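Local atomic coordinates of lysosome-associated membrane glycoprotein 3 (Homo sapiens, PDB entry 4AKM), a protein that takes part, as a lysosomal membrane glycoprotein, in the unfolded protein response and in fusion of the lysosome with the autophagosome. Residues P36-N41 and L89-P94; S83-Y88 and L124-H129. All blocks are in the same frame, centred on the assembly; numbering follows the deposited sequence.

Contact 1 of 2, residues P36-N41 and L89-P94; sequences PRRYFN and LTVSDP
At one end of the beta prism of the membrane-proximal luminal domain, strand 38-41 of one antiparallel sheet faces the end of strand 80-90 from the other and the loop that follows: F40 meets L89, and R38 meets V91, D93 and P94. The closest CA atoms, F40 with L89, are 8.8 Å apart, so side chains bridge the two sheets. L89 lays its CD1 methyl over one face of the F40 ring as a CH-pi contact, 4.3 Å from the ring centroid and displaced toward the rim. Its other methyl, L89 CD2, lies 4.1 Å from F40 CB, so the leucine fork covers both the ring and its root. F64 of the second sheet also meets this ring.

R38 starts out extended, with CG anti to the backbone N (chi1 -155°), then bends at chi3, which brings the guanidinium alongside V91. R38 CD packs 3.8 Å from V91 CG1, and R38 NH1 comes 3.4 Å from V91 CB at the edge of the planar group. R38 NH1 donates to D93 O at 2.8 Å; the bond is bent, 140° at the hydrogen, and the donor stands 34° from the carbonyl plane. P94, which follows a cis peptide bond, puts P94 CD 4.1 Å from R38 NH2.

R38 NE also makes a salt bridge with D29. One guanidinium thus ties a backbone carbonyl of the loop to the carboxylate of D29, just past the neighbouring strand 14-27, which should limit its rotation and probably offset part of its charge, while its CD methylene keeps the apolar contact with V91.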
ATOM      1  N   PRO A  36     -18.980   5.363  15.284  1.00 62.83           N
ATOM      2  CA  PRO A  36     -17.820   4.468  15.235  1.00 59.91           C
ATOM      3  C   PRO A  36     -17.642   3.787  13.881  1.00 64.67           C
ATOM      4  O   PRO A  36     -18.583   3.619  13.098  1.00 60.71           O
ATOM      5  CB  PRO A  36     -18.136   3.426  16.311  1.00 52.89           C
ATOM      6  CG  PRO A  36     -18.984   4.144  17.276  1.00 67.96           C
ATOM      7  CD  PRO A  36     -19.830   5.085  16.457  1.00 64.66           C
ATOM      8  N   ARG A  37     -16.405   3.396  13.618  1.00 64.74           N
ATOM      9  CA  ARG A  37     -16.058   2.766  12.366  1.00 60.21           C
ATOM     10  C   ARG A  37     -15.435   1.407  12.642  1.00 61.37           C
ATOM     11  O   ARG A  37     -14.959   1.151  13.748  1.00 60.54           O
ATOM     12  CB  ARG A  37     -15.091   3.661  11.593  1.00 60.76           C
ATOM     13  CG  ARG A  37     -15.774   4.790  10.838  1.00 65.68           C
ATOM     14  CD  ARG A  37     -15.174   6.147  11.168  1.00 71.95           C
ATOM     15  NE  ARG A  37     -13.730   6.068  11.382  1.00 80.47           N
ATOM     16  CZ  ARG A  37     -12.914   7.118  11.458  1.00 84.46           C
ATOM     17  NH1 ARG A  37     -13.392   8.350  11.328  1.00 82.48           N
ATOM     18  NH2 ARG A  37     -11.612   6.934  11.657  1.00 74.48           N
ATOM     19  N   ARG A  38     -15.464   0.527  11.648  1.00 61.15           N
ATOM     20  CA  ARG A  38     -14.834  -0.778  11.777  1.00 63.16           C
ATOM     21  C   ARG A  38     -13.366  -0.678  11.364  1.00 56.63           C
ATOM     22  O   ARG A  38     -13.042  -0.178  10.287  1.00 57.70           O
ATOM     23  CB  ARG A  38     -15.582  -1.822  10.941  1.00 62.41           C
ATOM     24  CG  ARG A  38     -15.425  -3.256  11.441  1.00 77.16           C
ATOM     25  CD  ARG A  38     -16.531  -4.161  10.903  1.00 86.97           C
ATOM     26  NE  ARG A  38     -17.862  -3.689  11.287  1.00 94.66           N
ATOM     27  CZ  ARG A  38     -19.000  -4.316  10.996  1.00100.41           C
ATOM     28  NH1 ARG A  38     -18.983  -5.456  10.313  1.00 99.90           N
ATOM     29  NH2 ARG A  38     -20.162  -3.804  11.389  1.00 98.18           N
ATOM     30  N   TYR A  39     -12.479  -1.127  12.240  1.00 54.61           N
ATOM     31  CA  TYR A  39     -11.056  -1.121  11.946  1.00 51.83           C
ATOM     32  C   TYR A  39     -10.581  -2.525  11.588  1.00 51.94           C
ATOM     33  O   TYR A  39     -11.046  -3.513  12.157  1.00 54.12           O
ATOM     34  CB  TYR A  39     -10.270  -0.570  13.138  1.00 53.55           C
ATOM     35  CG  TYR A  39     -10.431   0.928  13.340  1.00 59.06           C
ATOM     36  CD1 TYR A  39     -11.566   1.458  13.949  1.00 57.97           C
ATOM     37  CD2 TYR A  39      -9.451   1.813  12.909  1.00 56.14           C
ATOM     38  CE1 TYR A  39     -11.713   2.827  14.125  1.00 56.02           C
ATOM     39  CE2 TYR A  39      -9.589   3.178  13.082  1.00 57.31           C
ATOM     40  CZ  TYR A  39     -10.720   3.681  13.688  1.00 62.37           C
ATOM     41  OH  TYR A  39     -10.851   5.045  13.857  1.00 61.86           O
ATOM     42  N   PHE A  40      -9.678  -2.618  10.622  1.00 47.16           N
ATOM     43  CA  PHE A  40      -9.059  -3.897  10.307  1.00 52.30           C
ATOM     44  C   PHE A  40      -7.562  -3.777  10.062  1.00 48.03           C
ATOM     45  O   PHE A  40      -7.132  -3.160   9.094  1.00 46.47           O
ATOM     46  CB  PHE A  40      -9.698  -4.571   9.097  1.00 46.14           C
ATOM     47  CG  PHE A  40      -8.974  -5.814   8.681  1.00 52.49           C
ATOM     48  CD1 PHE A  40      -9.128  -6.989   9.403  1.00 50.01           C
ATOM     49  CD2 PHE A  40      -8.098  -5.802   7.602  1.00 50.70           C
ATOM     50  CE1 PHE A  40      -8.444  -8.137   9.043  1.00 54.23           C
ATOM     51  CE2 PHE A  40      -7.407  -6.949   7.232  1.00 45.24           C
ATOM     52  CZ  PHE A  40      -7.582  -8.118   7.952  1.00 53.79           C
ATOM     53  N   ASN A  41      -6.778  -4.399  10.932  1.00 46.05           N
ATOM     54  CA  ASN A  41      -5.331  -4.380  10.801  1.00 42.04           C
ATOM     55  C   ASN A  41      -4.833  -5.462   9.848  1.00 44.03           C
ATOM     56  O   ASN A  41      -5.092  -6.649  10.063  1.00 47.33           O
ATOM     57  CB  ASN A  41      -4.690  -4.561  12.173  1.00 45.08           C
ATOM     58  CG  ASN A  41      -4.942  -3.380  13.094  1.00 52.51           C
ATOM     59  OD1 ASN A  41      -5.638  -2.424  12.731  1.00 48.48           O
ATOM     60  ND2 ASN A  41      -4.372  -3.438  14.293  1.00 47.54           N
ATOM     61  N   LEU A  89     -12.426  -5.775   1.167  1.00 36.11           N
ATOM     62  CA  LEU A  89     -12.517  -6.248   2.540  1.00 47.20           C
ATOM     63  C   LEU A  89     -13.873  -6.871   2.832  1.00 50.57           C
ATOM     64  O   LEU A  89     -14.896  -6.252   2.595  1.00 46.89           O
ATOM     65  CB  LEU A  89     -12.277  -5.089   3.512  1.00 43.35           C
ATOM     66  CG  LEU A  89     -12.318  -5.476   4.987  1.00 44.93           C
ATOM     67  CD1 LEU A  89     -11.223  -6.484   5.281  1.00 47.99           C
ATOM     68  CD2 LEU A  89     -12.184  -4.254   5.871  1.00 50.91           C
ATOM     69  N   THR A  90     -13.878  -8.092   3.358  1.00 54.19           N
ATOM     70  CA  THR A  90     -15.122  -8.746   3.755  1.00 55.27           C
ATOM     71  C   THR A  90     -15.340  -8.636   5.260  1.00 62.82           C
ATOM     72  O   THR A  90     -14.428  -8.901   6.043  1.00 70.57           O
ATOM     73  CB  THR A  90     -15.124 -10.239   3.372  1.00 58.66           C
ATOM     74  OG1 THR A  90     -14.686 -10.394   2.017  1.00 54.43           O
ATOM     75  CG2 THR A  90     -16.518 -10.827   3.513  1.00 66.36           C
ATOM     76  N   VAL A  91     -16.542  -8.239   5.665  1.00 70.55           N
ATOM     77  CA  VAL A  91     -16.931  -8.337   7.074  1.00 82.02           C
ATOM     78  C   VAL A  91     -17.996  -9.426   7.233  1.00 91.26           C
ATOM     79  O   VAL A  91     -18.894  -9.555   6.399  1.00 90.58           O
ATOM     80  CB  VAL A  91     -17.409  -6.982   7.663  1.00 73.65           C
ATOM     81  CG1 VAL A  91     -16.327  -5.929   7.524  1.00 67.05           C
ATOM     82  CG2 VAL A  91     -18.689  -6.514   6.999  1.00 76.69           C
ATOM     83  N   SER A  92     -17.885 -10.227   8.289  1.00100.18           N
ATOM     84  CA  SER A  92     -18.773 -11.378   8.449  1.00107.04           C
ATOM     85  C   SER A  92     -20.204 -10.983   8.798  1.00113.20           C
ATOM     86  O   SER A  92     -21.157 -11.539   8.245  1.00111.78           O
ATOM     87  CB  SER A  92     -18.228 -12.350   9.501  1.00108.74           C
ATOM     88  OG  SER A  92     -19.040 -13.510   9.594  1.00110.32           O
ATOM     89  N   ASP A  93     -20.339 -10.026   9.718  1.00115.14           N
ATOM     90  CA  ASP A  93     -21.645  -9.575  10.204  1.00114.26           C
ATOM     91  C   ASP A  93     -21.767  -8.048  10.178  1.00109.83           C
ATOM     92  O   ASP A  93     -20.947  -7.344  10.768  1.00103.42           O
ATOM     93  CB  ASP A  93     -21.963 -10.133  11.592  1.00117.63           C
ATOM     94  CG  ASP A  93     -22.505 -11.556  11.533  1.00120.04           C
ATOM     95  OD1 ASP A  93     -23.439 -11.817  10.735  1.00117.97           O
ATOM     96  OD2 ASP A  93     -21.995 -12.424  12.275  1.00119.79           O
ATOM     97  N   PRO A  94     -22.806  -7.519   9.499  1.00112.25           N
ATOM     98  CA  PRO A  94     -23.899  -8.191   8.775  1.00109.82           C
ATOM     99  C   PRO A  94     -23.452  -9.239   7.754  1.00110.56           C
ATOM    100  O   PRO A  94     -23.667 -10.423   8.021  1.00116.26           O
ATOM    101  CB  PRO A  94     -24.597  -7.033   8.064  1.00107.95           C
ATOM    102  CG  PRO A  94     -24.383  -5.872   8.983  1.00112.51           C
ATOM    103  CD  PRO A  94     -22.984  -6.055   9.509  1.00112.75           C
TER

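Contact 2 of 2, residues S83-Y88 and L124-H129; sequences SEVGAY and LQLSAH
Between the two antiparallel sheets of the luminal domain lies an apolar interior, and there V85 and A87 of strand 80-90 meet L124 and L126, at the end of strand 122-125 and just past it. The backbones come closest at G86 and L126, whose CA atoms are 7.0 Å apart. No hydrogen bond crosses between 83-88 and 124-129; methyl groups do the work.

L126 buries the most surface here. With CG anti to its carbonyl carbon (chi1 -58°) and CD1 continuing the extension (chi2 -174°), CD2 is the side branch toward V85, and the two methyls spread along this face of the strand, spanning G86. L126 CD1 touches A87 CB at 3.5 Å. L126 CD2 lies 4.0 Å from V85 CG1, near V85 O too. The V85 and L126 side chains run at about a right angle. L124 takes the other branch of the valine: its CD2 rests 3.8 Å from V85 CG2.

Beyond L126 the chain turns back: S127 OG accepts from H129 N at 3.2 Å in an ST turn and also receives L130 N, leading into strand 130-135. From that strand V132 touches both leucines and L130 touches A87, while L71 packs against V85 within its own sheet.

V85 and A87 turn their CB atoms inward, and E84 and Y88 turn theirs to the other side, where Y88 meets F68 close to the glycan-bearing N70. Such a strand, one face inward and one outward, is typical of a sheet over an apolar interior, here between the five-stranded and curled sheets of the LAMP beta prism.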
ATOM      1  N   SER A  83       0.713   5.200  -7.905  1.00 52.25           N
ATOM      2  CA  SER A  83      -0.239   5.801  -8.830  1.00 52.23           C
ATOM      3  C   SER A  83      -1.659   5.265  -8.657  1.00 55.61           C
ATOM      4  O   SER A  83      -2.615   5.856  -9.161  1.00 56.14           O
ATOM      5  CB  SER A  83       0.217   5.614 -10.276  1.00 53.29           C
ATOM      6  OG  SER A  83       0.183   4.249 -10.643  1.00 55.31           O
ATOM      7  N   GLU A  84      -1.810   4.145  -7.953  1.00 53.63           N
ATOM      8  CA  GLU A  84      -3.163   3.631  -7.726  1.00 54.68           C
ATOM      9  C   GLU A  84      -3.297   2.841  -6.427  1.00 50.42           C
ATOM     10  O   GLU A  84      -2.377   2.132  -6.031  1.00 48.42           O
ATOM     11  CB  GLU A  84      -3.626   2.780  -8.918  1.00 58.25           C
ATOM     12  CG  GLU A  84      -5.008   2.157  -8.750  1.00 58.05           C
ATOM     13  CD  GLU A  84      -5.595   1.668 -10.059  1.00 61.61           C
ATOM     14  OE1 GLU A  84      -5.735   2.496 -10.984  1.00 60.85           O
ATOM     15  OE2 GLU A  84      -5.921   0.462 -10.163  1.00 57.59           O
ATOM     16  N   VAL A  85      -4.432   2.975  -5.744  1.00 48.25           N
ATOM     17  CA  VAL A  85      -4.659   2.124  -4.572  1.00 44.42           C
ATOM     18  C   VAL A  85      -6.033   1.479  -4.573  1.00 43.22           C
ATOM     19  O   VAL A  85      -7.045   2.157  -4.659  1.00 42.78           O
ATOM     20  CB  VAL A  85      -4.476   2.860  -3.234  1.00 42.06           C
ATOM     21  CG1 VAL A  85      -4.516   1.855  -2.089  1.00 35.40           C
ATOM     22  CG2 VAL A  85      -3.169   3.633  -3.214  1.00 45.23           C
ATOM     23  N   GLY A  86      -6.058   0.158  -4.465  1.00 37.29           N
ATOM     24  CA  GLY A  86      -7.313  -0.550  -4.420  1.00 35.60           C
ATOM     25  C   GLY A  86      -7.381  -1.391  -3.173  1.00 36.08           C
ATOM     26  O   GLY A  86      -6.366  -1.845  -2.672  1.00 30.49           O
ATOM     27  N   ALA A  87      -8.586  -1.584  -2.655  1.00 40.06           N
ATOM     28  CA  ALA A  87      -8.766  -2.493  -1.540  1.00 36.31           C
ATOM     29  C   ALA A  87     -10.109  -3.199  -1.590  1.00 36.40           C
ATOM     30  O   ALA A  87     -11.081  -2.716  -2.197  1.00 36.53           O
ATOM     31  CB  ALA A  87      -8.585  -1.784  -0.218  1.00 34.22           C
ATOM     32  N   TYR A  88     -10.131  -4.350  -0.934  1.00 34.00           N
ATOM     33  CA  TYR A  88     -11.294  -5.209  -0.899  1.00 39.86           C
ATOM     34  C   TYR A  88     -11.291  -5.847   0.479  1.00 41.16           C
ATOM     35  O   TYR A  88     -10.270  -6.387   0.913  1.00 39.82           O
ATOM     36  CB  TYR A  88     -11.128  -6.264  -1.984  1.00 42.73           C
ATOM     37  CG  TYR A  88     -12.266  -7.233  -2.210  1.00 44.13           C
ATOM     38  CD1 TYR A  88     -12.440  -8.338  -1.384  1.00 44.16           C
ATOM     39  CD2 TYR A  88     -13.129  -7.076  -3.286  1.00 45.40           C
ATOM     40  CE1 TYR A  88     -13.460  -9.242  -1.603  1.00 45.44           C
ATOM     41  CE2 TYR A  88     -14.156  -7.980  -3.516  1.00 52.94           C
ATOM     42  CZ  TYR A  88     -14.315  -9.062  -2.670  1.00 52.95           C
ATOM     43  OH  TYR A  88     -15.331  -9.965  -2.890  1.00 55.34           O
ATOM     44  N   LEU A 124      -5.805   7.626   3.015  1.00 47.00           N
ATOM     45  CA  LEU A 124      -6.422   7.806   1.711  1.00 43.04           C
ATOM     46  C   LEU A 124      -7.851   7.270   1.707  1.00 45.13           C
ATOM     47  O   LEU A 124      -8.088   6.120   2.084  1.00 41.06           O
ATOM     48  CB  LEU A 124      -5.598   7.085   0.654  1.00 38.97           C
ATOM     49  CG  LEU A 124      -5.970   7.435  -0.779  1.00 47.99           C
ATOM     50  CD1 LEU A 124      -5.667   8.902  -1.026  1.00 51.27           C
ATOM     51  CD2 LEU A 124      -5.226   6.538  -1.757  1.00 48.34           C
ATOM     52  N   GLN A 125      -8.807   8.101   1.299  1.00 43.65           N
ATOM     53  CA  GLN A 125     -10.171   7.617   1.107  1.00 46.24           C
ATOM     54  C   GLN A 125     -10.255   6.893  -0.229  1.00 46.86           C
ATOM     55  O   GLN A 125     -10.020   7.492  -1.279  1.00 50.76           O
ATOM     56  CB  GLN A 125     -11.193   8.755   1.168  1.00 40.24           C
ATOM     57  CG  GLN A 125     -11.612   9.154   2.575  1.00 48.13           C
ATOM     58  CD  GLN A 125     -12.844   8.413   3.072  1.00 55.32           C
ATOM     59  OE1 GLN A 125     -13.170   7.326   2.600  1.00 50.20           O
ATOM     60  NE2 GLN A 125     -13.539   9.010   4.036  1.00 64.76           N
ATOM     61  N   LEU A 126     -10.575   5.604  -0.186  1.00 46.37           N
ATOM     62  CA  LEU A 126     -10.653   4.791  -1.399  1.00 47.45           C
ATOM     63  C   LEU A 126     -12.042   4.865  -2.024  1.00 46.23           C
ATOM     64  O   LEU A 126     -12.185   5.128  -3.217  1.00 45.69           O
ATOM     65  CB  LEU A 126     -10.263   3.343  -1.102  1.00 42.79           C
ATOM     66  CG  LEU A 126      -8.866   3.174  -0.502  1.00 44.34           C
ATOM     67  CD1 LEU A 126      -8.510   1.712  -0.381  1.00 35.85           C
ATOM     68  CD2 LEU A 126      -7.816   3.924  -1.319  1.00 45.90           C
ATOM     69  N   SER A 127     -13.058   4.627  -1.201  1.00 51.18           N
ATOM     70  CA  SER A 127     -14.441   4.865  -1.577  1.00 46.96           C
ATOM     71  C   SER A 127     -15.008   5.856  -0.578  1.00 53.59           C
ATOM     72  O   SER A 127     -14.263   6.525   0.132  1.00 55.82           O
ATOM     73  CB  SER A 127     -15.248   3.572  -1.538  1.00 46.35           C
ATOM     74  OG  SER A 127     -15.418   3.126  -0.205  1.00 47.31           O
ATOM     75  N   ALA A 128     -16.329   5.951  -0.522  1.00 61.28           N
ATOM     76  CA  ALA A 128     -16.988   6.845   0.420  1.00 50.35           C
ATOM     77  C   ALA A 128     -17.025   6.249   1.827  1.00 53.55           C
ATOM     78  O   ALA A 128     -17.164   6.972   2.809  1.00 61.50           O
ATOM     79  CB  ALA A 128     -18.392   7.157  -0.062  1.00 58.92           C
ATOM     80  N   HIS A 129     -16.904   4.928   1.914  1.00 53.46           N
ATOM     81  CA  HIS A 129     -16.972   4.231   3.196  1.00 57.06           C
ATOM     82  C   HIS A 129     -15.656   3.542   3.531  1.00 52.93           C
ATOM     83  O   HIS A 129     -15.436   3.120   4.659  1.00 52.08           O
ATOM     84  CB  HIS A 129     -18.079   3.172   3.186  1.00 60.03           C
ATOM     85  CG  HIS A 129     -19.437   3.714   2.875  1.00 71.98           C
ATOM     86  ND1 HIS A 129     -19.985   3.667   1.611  1.00 76.32           N
ATOM     87  CD2 HIS A 129     -20.362   4.314   3.664  1.00 74.99           C
ATOM     88  CE1 HIS A 129     -21.188   4.214   1.634  1.00 79.83           C
ATOM     89  NE2 HIS A 129     -21.440   4.615   2.867  1.00 83.44           N
TER

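Strand 80-90 carries both contacts: 83-88 serves contact 2 and, directly after it, 89-94 serves contact 1 as the strand runs out into a loop. Their centres are 15 Å apart. On the opposing sheet the partners are separate strands, 38-41 for contact 1 and 122-125 with the turn after it for contact 2. Along the chain the order is 36-41, 83-88, 89-94, 124-129, so the two pairings interlace. One strand of the five-stranded sheet is therefore held against the other sheet at two places, buried in the middle and partly exposed at its end, which joins early and late parts of the sequence in a single domain.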